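Local coordinates for protein subtilase cytotoxin subunit A (PDB 2IY9) that cleaves the host endoplasmic reticulum chaperone BiP as the serine protease subunit of an AB5 toxin, which leads to ER stress and cell death, at residues V47-D52 against S113-I118; G54-G59 against H89-A94; D124-A129 against G151-V156. All blocks are in the same frame, centred on the assembly; numbering follows the deposited sequence.

Interaction 1: V47-D52 against S113-I118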
ATOM      1  N   VAL A  47      13.168   0.662   3.230  1.00 23.43           N
ATOM      2  CA  VAL A  47      12.435  -0.406   3.894  1.00 22.61           C
ATOM      3  C   VAL A  47      10.957  -0.034   3.880  1.00 22.31           C
ATOM      4  O   VAL A  47      10.560   1.005   4.413  1.00 22.55           O
ATOM      5  CB  VAL A  47      12.900  -0.600   5.361  1.00 22.53           C
ATOM      6  CG1 VAL A  47      12.128  -1.730   6.023  1.00 23.42           C
ATOM      7  CG2 VAL A  47      14.412  -0.856   5.439  1.00 22.67           C
ATOM      8  N   VAL A  48      10.145  -0.887   3.268  1.00 22.41           N
ATOM      9  CA  VAL A  48       8.707  -0.690   3.273  1.00 21.85           C
ATOM     10  C   VAL A  48       8.109  -1.473   4.438  1.00 22.20           C
ATOM     11  O   VAL A  48       8.419  -2.654   4.647  1.00 22.05           O
ATOM     12  CB  VAL A  48       8.069  -1.141   1.939  1.00 21.32           C
ATOM     13  CG1 VAL A  48       6.535  -1.000   1.985  1.00 20.82           C
ATOM     14  CG2 VAL A  48       8.655  -0.341   0.766  1.00 21.75           C
ATOM     15  N   SER A  49       7.264  -0.800   5.211  1.00 22.58           N
ATOM     16  CA  SER A  49       6.577  -1.455   6.310  1.00 23.44           C
ATOM     17  C   SER A  49       5.397  -2.267   5.753  1.00 23.26           C
ATOM     18  O   SER A  49       4.600  -1.756   4.967  1.00 23.03           O
ATOM     19  CB  SER A  49       6.128  -0.399   7.326  1.00 23.85           C
ATOM     20  OG  SER A  49       5.658  -1.022   8.514  1.00 29.26           O
ATOM     21  N   VAL A  50       5.314  -3.541   6.120  1.00 22.99           N
ATOM     22  CA  VAL A  50       4.180  -4.364   5.705  1.00 22.98           C
ATOM     23  C   VAL A  50       3.374  -4.731   6.949  1.00 22.94           C
ATOM     24  O   VAL A  50       3.745  -5.645   7.708  1.00 23.25           O
ATOM     25  CB  VAL A  50       4.598  -5.595   4.868  1.00 23.05           C
ATOM     26  CG1 VAL A  50       3.411  -6.553   4.656  1.00 22.59           C
ATOM     27  CG2 VAL A  50       5.138  -5.150   3.528  1.00 22.10           C
ATOM     28  N   VAL A  51       2.294  -3.972   7.160  1.00 22.39           N
ATOM     29  CA  VAL A  51       1.431  -4.122   8.331  1.00 22.56           C
ATOM     30  C   VAL A  51       0.312  -5.066   7.886  1.00 22.54           C
ATOM     31  O   VAL A  51      -0.576  -4.704   7.086  1.00 21.66           O
ATOM     32  CB  VAL A  51       0.904  -2.755   8.839  1.00 22.66           C
ATOM     33  CG1 VAL A  51       0.114  -2.926  10.152  1.00 24.08           C
ATOM     34  CG2 VAL A  51       2.073  -1.772   9.047  1.00 22.02           C
ATOM     35  N   ASP A  52       0.387  -6.303   8.370  1.00 22.34           N
ATOM     36  CA  ASP A  52      -0.358  -7.384   7.737  1.00 23.19           C
ATOM     37  C   ASP A  52      -0.352  -8.646   8.596  1.00 23.18           C
ATOM     38  O   ASP A  52      -0.234  -8.567   9.820  1.00 23.39           O
ATOM     39  CB  ASP A  52       0.241  -7.641   6.341  1.00 22.98           C
ATOM     40  CG  ASP A  52      -0.805  -8.030   5.315  1.00 24.94           C
ATOM     41  OD1 ASP A  52      -1.413  -9.116   5.485  1.00 25.29           O
ATOM     42  OD2 ASP A  52      -1.013  -7.258   4.342  1.00 25.27           O
ATOM     43  N   SER A 113       9.880  -4.556   6.392  1.00 22.67           N
ATOM     44  CA  SER A 113       9.688  -4.679   7.835  1.00 23.41           C
ATOM     45  C   SER A 113       8.277  -5.194   8.076  1.00 23.97           C
ATOM     46  O   SER A 113       7.293  -4.469   7.852  1.00 24.88           O
ATOM     47  CB  SER A 113       9.894  -3.334   8.531  1.00 23.49           C
ATOM     48  OG  SER A 113       9.651  -3.455   9.921  1.00 24.57           O
ATOM     49  N   SER A 114       8.186  -6.445   8.524  1.00 23.67           N
ATOM     50  CA  SER A 114       6.901  -7.089   8.745  1.00 23.69           C
ATOM     51  C   SER A 114       6.355  -6.759  10.129  1.00 24.07           C
ATOM     52  O   SER A 114       7.044  -6.924  11.143  1.00 24.25           O
ATOM     53  CB  SER A 114       7.005  -8.594   8.569  1.00 23.39           C
ATOM     54  OG  SER A 114       5.736  -9.189   8.747  1.00 24.04           O
ATOM     55  N   ARG A 115       5.124  -6.265  10.160  1.00 23.74           N
ATOM     56  CA  ARG A 115       4.477  -5.963  11.421  1.00 23.96           C
ATOM     57  C   ARG A 115       3.175  -6.739  11.446  1.00 23.91           C
ATOM     58  O   ARG A 115       2.173  -6.347  10.816  1.00 23.47           O
ATOM     59  CB  ARG A 115       4.290  -4.449  11.582  1.00 24.21           C
ATOM     60  CG  ARG A 115       5.623  -3.706  11.683  1.00 23.12           C
ATOM     61  CD  ARG A 115       5.493  -2.194  11.734  1.00 24.33           C
ATOM     62  NE  ARG A 115       6.813  -1.602  11.964  1.00 24.49           N
ATOM     63  CZ  ARG A 115       7.318  -1.345  13.169  1.00 25.00           C
ATOM     64  NH1 ARG A 115       6.608  -1.614  14.264  1.00 25.23           N
ATOM     65  NH2 ARG A 115       8.534  -0.830  13.278  1.00 24.01           N
ATOM     66  N   ARG A 116       3.195  -7.867  12.155  1.00 24.01           N
ATOM     67  CA  ARG A 116       2.040  -8.757  12.133  1.00 24.23           C
ATOM     68  C   ARG A 116       0.956  -8.257  13.084  1.00 23.93           C
ATOM     69  O   ARG A 116       1.207  -8.113  14.278  1.00 23.74           O
ATOM     70  CB  ARG A 116       2.421 -10.207  12.437  1.00 24.76           C
ATOM     71  CG  ARG A 116       1.212 -11.141  12.286  1.00 25.40           C
ATOM     72  CD  ARG A 116       1.463 -12.597  12.682  1.00 25.60           C
ATOM     73  NE  ARG A 116       0.185 -13.169  13.122  1.00 27.51           N
ATOM     74  CZ  ARG A 116       0.033 -14.220  13.928  1.00 29.31           C
ATOM     75  NH1 ARG A 116       1.076 -14.902  14.398  1.00 29.01           N
ATOM     76  NH2 ARG A 116      -1.191 -14.596  14.259  1.00 29.64           N
ATOM     77  N   VAL A 117      -0.241  -8.005  12.551  1.00 23.76           N
ATOM     78  CA  VAL A 117      -1.347  -7.447  13.353  1.00 24.52           C
ATOM     79  C   VAL A 117      -2.616  -8.316  13.383  1.00 25.55           C
ATOM     80  O   VAL A 117      -3.546  -8.044  14.162  1.00 25.07           O
ATOM     81  CB  VAL A 117      -1.716  -6.005  12.901  1.00 24.00           C
ATOM     82  CG1 VAL A 117      -0.554  -5.062  13.142  1.00 23.76           C
ATOM     83  CG2 VAL A 117      -2.142  -5.981  11.436  1.00 24.46           C
ATOM     84  N   ILE A 118      -2.638  -9.334  12.516  1.00 26.49           N
ATOM     85  CA  ILE A 118      -3.740 -10.289  12.368  1.00 27.42           C
ATOM     86  C   ILE A 118      -3.150 -11.673  12.028  1.00 28.26           C
ATOM     87  O   ILE A 118      -2.004 -11.761  11.599  1.00 28.27           O
ATOM     88  CB  ILE A 118      -4.775  -9.850  11.277  1.00 27.23           C
ATOM     89  CG1 ILE A 118      -4.113  -9.695   9.893  1.00 27.38           C
ATOM     90  CG2 ILE A 118      -5.526  -8.573  11.709  1.00 27.27           C
ATOM     91  CD1 ILE A 118      -5.070  -9.292   8.756  1.00 27.93           C
TER
HETATM   92  O   HOH W   1       3.064  -8.504   8.103  1.00 22.76           O

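Interaction 2: G54-G59 against H89-A94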
ATOM      1  N   GLY A  54       1.788 -11.163   8.678  1.00 25.03           N
ATOM      2  CA  GLY A  54       3.110 -11.775   8.867  1.00 25.39           C
ATOM      3  C   GLY A  54       3.724 -12.189   7.540  1.00 25.27           C
ATOM      4  O   GLY A  54       3.011 -12.508   6.580  1.00 25.66           O
ATOM      5  N   VAL A  55       5.057 -12.179   7.479  1.00 25.12           N
ATOM      6  CA  VAL A  55       5.754 -12.409   6.220  1.00 24.19           C
ATOM      7  C   VAL A  55       6.713 -13.594   6.340  1.00 23.98           C
ATOM      8  O   VAL A  55       7.481 -13.691   7.295  1.00 24.06           O
ATOM      9  CB  VAL A  55       6.510 -11.143   5.755  1.00 24.18           C
ATOM     10  CG1 VAL A  55       7.385 -11.442   4.513  1.00 23.73           C
ATOM     11  CG2 VAL A  55       5.534 -10.005   5.472  1.00 23.72           C
ATOM     12  N   ALA A  56       6.624 -14.496   5.369  1.00 24.39           N
ATOM     13  CA  ALA A  56       7.536 -15.619   5.222  1.00 24.56           C
ATOM     14  C   ALA A  56       8.639 -15.196   4.264  1.00 24.72           C
ATOM     15  O   ALA A  56       8.402 -15.028   3.055  1.00 24.48           O
ATOM     16  CB  ALA A  56       6.798 -16.822   4.670  1.00 24.83           C
ATOM     17  N   PHE A  57       9.840 -15.019   4.802  1.00 24.86           N
ATOM     18  CA  PHE A  57      10.973 -14.553   3.996  1.00 25.24           C
ATOM     19  C   PHE A  57      11.645 -15.731   3.289  1.00 25.74           C
ATOM     20  O   PHE A  57      12.740 -16.166   3.657  1.00 25.33           O
ATOM     21  CB  PHE A  57      11.936 -13.705   4.835  1.00 25.07           C
ATOM     22  CG  PHE A  57      11.343 -12.394   5.270  1.00 25.35           C
ATOM     23  CD1 PHE A  57      11.306 -11.308   4.397  1.00 24.37           C
ATOM     24  CD2 PHE A  57      10.797 -12.251   6.544  1.00 25.50           C
ATOM     25  CE1 PHE A  57      10.739 -10.087   4.800  1.00 25.37           C
ATOM     26  CE2 PHE A  57      10.225 -11.026   6.956  1.00 25.62           C
ATOM     27  CZ  PHE A  57      10.210  -9.950   6.086  1.00 24.22           C
ATOM     28  N   ILE A  58      10.939 -16.226   2.270  1.00 25.78           N
ATOM     29  CA  ILE A  58      11.303 -17.426   1.500  1.00 26.24           C
ATOM     30  C   ILE A  58      11.244 -17.053   0.011  1.00 26.17           C
ATOM     31  O   ILE A  58      10.712 -15.985  -0.341  1.00 25.32           O
ATOM     32  CB  ILE A  58      10.340 -18.629   1.816  1.00 27.08           C
ATOM     33  CG1 ILE A  58       8.871 -18.297   1.486  1.00 27.12           C
ATOM     34  CG2 ILE A  58      10.442 -19.049   3.290  1.00 26.88           C
ATOM     35  CD1 ILE A  58       8.478 -18.555   0.035  1.00 29.83           C
ATOM     36  N   GLY A  59      11.785 -17.910  -0.859  1.00 25.62           N
ATOM     37  CA  GLY A  59      11.759 -17.654  -2.297  1.00 25.19           C
ATOM     38  C   GLY A  59      12.367 -16.308  -2.643  1.00 25.05           C
ATOM     39  O   GLY A  59      13.443 -15.954  -2.127  1.00 25.58           O
ATOM     40  N   HIS A  89      -1.367 -13.849   3.211  1.00 25.69           N
ATOM     41  CA  HIS A  89      -1.629 -12.467   2.801  1.00 25.32           C
ATOM     42  C   HIS A  89      -0.422 -11.534   2.925  1.00 24.43           C
ATOM     43  O   HIS A  89      -0.092 -10.838   1.965  1.00 23.89           O
ATOM     44  CB  HIS A  89      -2.835 -11.897   3.547  1.00 25.93           C
ATOM     45  CG  HIS A  89      -3.365 -10.631   2.955  1.00 27.27           C
ATOM     46  ND1 HIS A  89      -4.263 -10.617   1.909  1.00 30.24           N
ATOM     47  CD2 HIS A  89      -3.133  -9.334   3.270  1.00 27.26           C
ATOM     48  CE1 HIS A  89      -4.559  -9.365   1.605  1.00 27.71           C
ATOM     49  NE2 HIS A  89      -3.893  -8.569   2.419  1.00 28.71           N
ATOM     50  N   GLY A  90       0.230 -11.533   4.088  1.00 23.39           N
ATOM     51  CA  GLY A  90       1.419 -10.693   4.306  1.00 23.32           C
ATOM     52  C   GLY A  90       2.540 -11.000   3.317  1.00 22.99           C
ATOM     53  O   GLY A  90       3.142 -10.079   2.735  1.00 22.77           O
ATOM     54  N   THR A  91       2.817 -12.293   3.129  1.00 22.66           N
ATOM     55  CA  THR A  91       3.847 -12.755   2.177  1.00 23.13           C
ATOM     56  C   THR A  91       3.513 -12.313   0.745  1.00 22.75           C
ATOM     57  O   THR A  91       4.383 -11.842   0.005  1.00 23.06           O
ATOM     58  CB  THR A  91       4.019 -14.306   2.212  1.00 23.30           C
ATOM     59  OG1 THR A  91       4.229 -14.739   3.561  1.00 23.95           O
ATOM     60  CG2 THR A  91       5.206 -14.752   1.363  1.00 23.24           C
ATOM     61  N   ALA A  92       2.247 -12.474   0.365  1.00 22.31           N
ATOM     62  CA  ALA A  92       1.765 -12.023  -0.933  1.00 21.58           C
ATOM     63  C   ALA A  92       2.085 -10.536  -1.168  1.00 21.57           C
ATOM     64  O   ALA A  92       2.648 -10.176  -2.200  1.00 21.15           O
ATOM     65  CB  ALA A  92       0.271 -12.279  -1.057  1.00 21.83           C
ATOM     66  N   MET A  93       1.728  -9.690  -0.201  1.00 21.72           N
ATOM     67  CA  MET A  93       1.910  -8.235  -0.333  1.00 21.65           C
ATOM     68  C   MET A  93       3.380  -7.854  -0.413  1.00 21.56           C
ATOM     69  O   MET A  93       3.788  -7.098  -1.312  1.00 21.65           O
ATOM     70  CB  MET A  93       1.212  -7.491   0.809  1.00 22.43           C
ATOM     71  CG  MET A  93      -0.305  -7.799   0.933  1.00 22.91           C
ATOM     72  SD  MET A  93      -1.233  -7.430  -0.566  1.00 27.46           S
ATOM     73  CE  MET A  93      -1.652  -9.050  -1.185  1.00 27.21           C
ATOM     74  N   ALA A  94       4.166  -8.409   0.509  1.00 21.31           N
ATOM     75  CA  ALA A  94       5.613  -8.254   0.524  1.00 20.81           C
ATOM     76  C   ALA A  94       6.207  -8.643  -0.821  1.00 20.93           C
ATOM     77  O   ALA A  94       7.078  -7.943  -1.326  1.00 20.44           O
ATOM     78  CB  ALA A  94       6.242  -9.070   1.640  1.00 20.97           C
TER
HETATM   79  O   HOH W   2       1.934 -14.542   4.844  1.00 26.15           O

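Interaction 3: D124-A129 against G151-V156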
ATOM      1  N   ASP A 124      -6.553  -2.999  18.796  1.00 32.93           N
ATOM      2  CA  ASP A 124      -6.018  -1.887  18.012  1.00 31.94           C
ATOM      3  C   ASP A 124      -4.609  -2.201  17.493  1.00 30.84           C
ATOM      4  O   ASP A 124      -3.752  -1.315  17.399  1.00 30.30           O
ATOM      5  CB  ASP A 124      -6.042  -0.589  18.834  1.00 32.68           C
ATOM      6  CG  ASP A 124      -7.457  -0.157  19.216  1.00 34.25           C
ATOM      7  OD1 ASP A 124      -8.389  -0.354  18.410  1.00 38.25           O
ATOM      8  OD2 ASP A 124      -7.635   0.386  20.325  1.00 37.06           O
ATOM      9  N   SER A 125      -4.382  -3.473  17.165  1.00 29.40           N
ATOM     10  CA  SER A 125      -3.058  -3.954  16.783  1.00 28.31           C
ATOM     11  C   SER A 125      -2.494  -3.131  15.622  1.00 27.72           C
ATOM     12  O   SER A 125      -1.308  -2.780  15.624  1.00 26.58           O
ATOM     13  CB  SER A 125      -3.107  -5.441  16.427  1.00 28.30           C
ATOM     14  OG  SER A 125      -4.062  -5.686  15.417  1.00 26.75           O
ATOM     15  N   TRP A 126      -3.364  -2.826  14.656  1.00 27.37           N
ATOM     16  CA  TRP A 126      -3.071  -1.909  13.551  1.00 27.44           C
ATOM     17  C   TRP A 126      -2.460  -0.608  14.065  1.00 27.12           C
ATOM     18  O   TRP A 126      -1.434  -0.149  13.546  1.00 26.98           O
ATOM     19  CB  TRP A 126      -4.343  -1.586  12.755  1.00 27.99           C
ATOM     20  CG  TRP A 126      -5.055  -2.778  12.209  1.00 28.41           C
ATOM     21  CD1 TRP A 126      -6.080  -3.463  12.799  1.00 29.35           C
ATOM     22  CD2 TRP A 126      -4.804  -3.431  10.959  1.00 29.14           C
ATOM     23  NE1 TRP A 126      -6.481  -4.503  11.994  1.00 30.11           N
ATOM     24  CE2 TRP A 126      -5.713  -4.511  10.860  1.00 29.56           C
ATOM     25  CE3 TRP A 126      -3.895  -3.214   9.914  1.00 29.23           C
ATOM     26  CZ2 TRP A 126      -5.738  -5.376   9.759  1.00 29.39           C
ATOM     27  CZ3 TRP A 126      -3.928  -4.073   8.812  1.00 29.90           C
ATOM     28  CH2 TRP A 126      -4.838  -5.143   8.750  1.00 29.22           C
ATOM     29  N   ILE A 127      -3.091  -0.023  15.083  1.00 26.42           N
ATOM     30  CA  ILE A 127      -2.609   1.226  15.685  1.00 25.96           C
ATOM     31  C   ILE A 127      -1.305   1.045  16.462  1.00 25.80           C
ATOM     32  O   ILE A 127      -0.391   1.862  16.325  1.00 25.02           O
ATOM     33  CB  ILE A 127      -3.715   1.920  16.530  1.00 25.92           C
ATOM     34  CG1 ILE A 127      -4.855   2.352  15.594  1.00 26.87           C
ATOM     35  CG2 ILE A 127      -3.148   3.112  17.317  1.00 25.60           C
ATOM     36  CD1 ILE A 127      -6.194   2.604  16.263  1.00 28.35           C
ATOM     37  N   ARG A 128      -1.206  -0.021  17.258  1.00 25.63           N
ATOM     38  CA  ARG A 128       0.035  -0.314  17.981  1.00 26.03           C
ATOM     39  C   ARG A 128       1.225  -0.472  17.030  1.00 25.46           C
ATOM     40  O   ARG A 128       2.331  -0.006  17.322  1.00 24.61           O
ATOM     41  CB  ARG A 128      -0.106  -1.561  18.858  1.00 26.84           C
ATOM     42  CG  ARG A 128      -1.212  -1.488  19.910  1.00 29.83           C
ATOM     43  CD  ARG A 128      -1.084  -0.293  20.851  1.00 34.44           C
ATOM     44  NE  ARG A 128      -2.368  -0.077  21.522  1.00 40.44           N
ATOM     45  CZ  ARG A 128      -3.218   0.913  21.260  1.00 41.94           C
ATOM     46  NH1 ARG A 128      -2.932   1.847  20.361  1.00 42.76           N
ATOM     47  NH2 ARG A 128      -4.358   0.981  21.930  1.00 45.08           N
ATOM     48  N   ALA A 129       0.981  -1.126  15.897  1.00 25.42           N
ATOM     49  CA  ALA A 129       2.001  -1.320  14.863  1.00 25.13           C
ATOM     50  C   ALA A 129       2.548   0.008  14.383  1.00 25.16           C
ATOM     51  O   ALA A 129       3.766   0.168  14.267  1.00 25.21           O
ATOM     52  CB  ALA A 129       1.431  -2.113  13.697  1.00 25.33           C
ATOM     53  N   GLY A 151      -5.307  -3.669   3.725  1.00 27.89           N
ATOM     54  CA  GLY A 151      -6.438  -4.132   4.517  1.00 29.09           C
ATOM     55  C   GLY A 151      -6.706  -3.096   5.581  1.00 29.62           C
ATOM     56  O   GLY A 151      -6.592  -1.893   5.329  1.00 29.69           O
ATOM     57  N   GLY A 152      -7.027  -3.564   6.782  1.00 30.14           N
ATOM     58  CA  GLY A 152      -7.273  -2.665   7.891  1.00 31.21           C
ATOM     59  C   GLY A 152      -8.422  -3.108   8.768  1.00 31.90           C
ATOM     60  O   GLY A 152      -8.825  -4.273   8.744  1.00 31.60           O
ATOM     61  N   GLN A 153      -8.959  -2.153   9.516  1.00 32.22           N
ATOM     62  CA  GLN A 153      -9.915  -2.425  10.570  1.00 33.79           C
ATOM     63  C   GLN A 153     -11.273  -1.821  10.224  1.00 34.12           C
ATOM     64  O   GLN A 153     -11.353  -0.659   9.827  1.00 33.99           O
ATOM     65  CB  GLN A 153      -9.384  -1.810  11.867  1.00 33.60           C
ATOM     66  CG  GLN A 153     -10.251  -2.007  13.089  1.00 34.11           C
ATOM     67  CD  GLN A 153      -9.628  -1.387  14.337  1.00 35.18           C
ATOM     68  OE1 GLN A 153      -9.683  -1.966  15.426  1.00 37.40           O
ATOM     69  NE2 GLN A 153      -9.017  -0.218  14.178  1.00 33.14           N
ATOM     70  N   LYS A 154     -12.331  -2.617  10.356  1.00 35.25           N
ATOM     71  CA  LYS A 154     -13.682  -2.069  10.325  1.00 36.57           C
ATOM     72  C   LYS A 154     -14.391  -2.284  11.663  1.00 37.17           C
ATOM     73  O   LYS A 154     -13.802  -2.819  12.595  1.00 37.24           O
ATOM     74  CB  LYS A 154     -14.501  -2.555   9.119  1.00 36.84           C
ATOM     75  CG  LYS A 154     -14.619  -4.041   8.906  1.00 36.95           C
ATOM     76  CD  LYS A 154     -15.511  -4.334   7.689  1.00 37.39           C
ATOM     77  CE  LYS A 154     -14.723  -4.400   6.377  1.00 38.96           C
ATOM     78  NZ  LYS A 154     -15.551  -4.864   5.212  1.00 39.76           N
ATOM     79  N   GLY A 155     -15.634  -1.830  11.763  1.00 38.07           N
ATOM     80  CA  GLY A 155     -16.367  -1.884  13.023  1.00 38.92           C
ATOM     81  C   GLY A 155     -15.839  -0.827  13.971  1.00 39.71           C
ATOM     82  O   GLY A 155     -15.850  -1.007  15.189  1.00 40.10           O
ATOM     83  N   VAL A 156     -15.369   0.278  13.394  1.00 40.29           N
ATOM     84  CA  VAL A 156     -14.807   1.381  14.161  1.00 40.65           C
ATOM     85  C   VAL A 156     -15.904   2.390  14.512  1.00 40.99           C
ATOM     86  O   VAL A 156     -16.472   3.044  13.632  1.00 41.72           O
ATOM     87  CB  VAL A 156     -13.642   2.062  13.395  1.00 40.65           C
ATOM     88  CG1 VAL A 156     -13.148   3.294  14.141  1.00 40.55           C
ATOM     89  CG2 VAL A 156     -12.497   1.075  13.173  1.00 40.47           C
TER

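Interaction 1: V47-D52 against S113-I118
Val-51 turns CG1 trans to its own nitrogen (chi1 -174°), while Val-117 carries CG1 trans to its carbonyl carbon (chi1 -64°). These two torsions bring the branches together, with Val-51 CG1 lying 3.7 Å from Val-117 CG1. On the same face of the sheet Ser-49 sets OG against the aliphatic run of Arg-115, 3.4 Å from its CD. Glu-144 OE2 meets both Ser-49 OG, in a hydrogen bond, and Arg-115 NE, in a salt bridge, and Arg-115 NH1 goes on to Ser-132 OG.

Beneath these side chains lies a regular parallel pairing of strands 47-52 and 113-116, whose local axes differ in direction by 17°. Ser-113 N donates to Val-48 O, and Ser-113 O accepts from Val-50 N. Val-50 O then takes Arg-115 N, Arg-115 O receives Asp-52 N, and Asp-52 O accepts Val-117 N, the five N...O lengths running from 2.8 to 3.0 Å. All five bonds are close to straight, and the last carries the pairing one residue beyond the second strand. Water 1 gives Val-50 O a second donor and links it to the hydroxyl of Ser-114 on the other face, where Val-50 and Asp-52 also lie and pack on helix 84-98. Val-117, in contrast, packs on helix 125-134.

The pair lies inside the parallel sheet of the subtilase fold, flanked by strands 65-70 and 147-149. Asp-52, the probable charge-relay aspartate, is held through both its N and its O along one side, by strand 113-116 and the residue that follows it, which probably helps to keep its carboxylate beside His-89.

Interaction 2: G54-G59 against H89-A94
The extended chain of Gly-54 to Ala-56 runs along one flank of helix 84-98, bringing Val-55 CA to 4.5 Å from Thr-91 CA. Gly-90 has no side chain on this flank, which lets Gly-54 O approach Gly-90 CA to 3.3 Å in a CA-H...O contact. Where the helix kinks and the nitrogen of Thr-91 has no bond to the preceding turn, water 2 steps in: it accepts from Thr-91 N at 3.0 Å and donates to Gly-54 O at 2.9 Å.

Thr-91 places OG1 trans to its carbonyl carbon (chi1 -52°), toward the loop, where it takes Ala-56 N in a nearly straight bond of 3.0 Å (163° at the hydrogen). Val-55 divides its branches: CG2 rests 3.6 Å from Gly-90 O, and CG1 meets Ala-94 CB at 3.9 Å. That same CG1 sits over the centre of the Phe-57 ring, 3.5 Å above its plane.

Below the loop, Val-55 packs on Val-50 and Ser-114, and Phe-57 on Ile-112. Val-55 thus fills the corner where helix 84-98 meets strands 47-52 and 111-116, while the probable charge-relay His-89 touches Asp-52 of strand 47-52 and Ser-272 of helix 271-288.

Interaction 3: D124-A129 against G151-V156
The Trp-126 indole is sandwiched across its six-membered ring. Over one face sits Gly-152 CA, 3.5 Å from the ring centroid and only 10° off the normal, a CH-pi contact. Val-117 CG2 covers the opposite face, 3.6 Å from Trp-126 CE3. The peptide on the glycine side spreads across the ring, with Gly-152 N 3.3 Å from Trp-126 CH2 and Gly-152 O 3.4 Å from Trp-126 CZ2. At the five-membered end Gln-153 contributes its CB, 3.8 Å from Trp-126 CD1, as its extended chain slides past the indole toward the start of the helix. There the end of Gln-153 crosses near Asp-124.

Trp-126 places its ring between Gly-152 and Val-117 by turning CG trans to its carbonyl carbon (chi1 -57°) from the first turn of helix 125-134. Gly-151 and Gly-152 both have positive phi in an extended conformation, and without side chains they let the backbone itself lie against the aromatic ring.

In the subtilase fold the chain that leaves the strand corresponding to 147-149 borders the substrate cleft and its S1 pocket, and the position of Gly-151 is consistent with that role: it is about 5 Å and about 6 Å from the nearest side-chain atoms of Ser-272 and His-89, respectively. The carbonyl of the preceding Ser-150 lies beside the His-89 ring.

Asp-124 occupies the N-cap position without a side-chain cap, yet its carbonyl O accepts Arg-128 N at 2.9 Å. The carboxylate of Asp-124 and the guanidinium of Arg-128 attract only through a long salt bridge, the oxygen lying well out of the guanidinium plane. On the side toward the sheet, Ser-125 OG bonds to Val-117 O.

Interaction 1 is the hub: its centre lies 10 Å from that of interaction 2 and 12 Å from that of interaction 3, while interactions 2 and 3 are 19 Å apart and do not touch. Along the chain, 54-59 and 89-94 both fall between the two strands of interaction 1, whereas interaction 3 follows after them. The shared parallel sheet separates the outer two contacts, with helix 84-98 on one face and helix 125-134 on the other. The side chains of Asp-52 and His-89, about 3 Å apart at their nearest atoms, join interactions 1 and 2; Val-117 joins interactions 1 and 3, so Asp-52 and the loop bordering the cleft are tied to the same pair of strands.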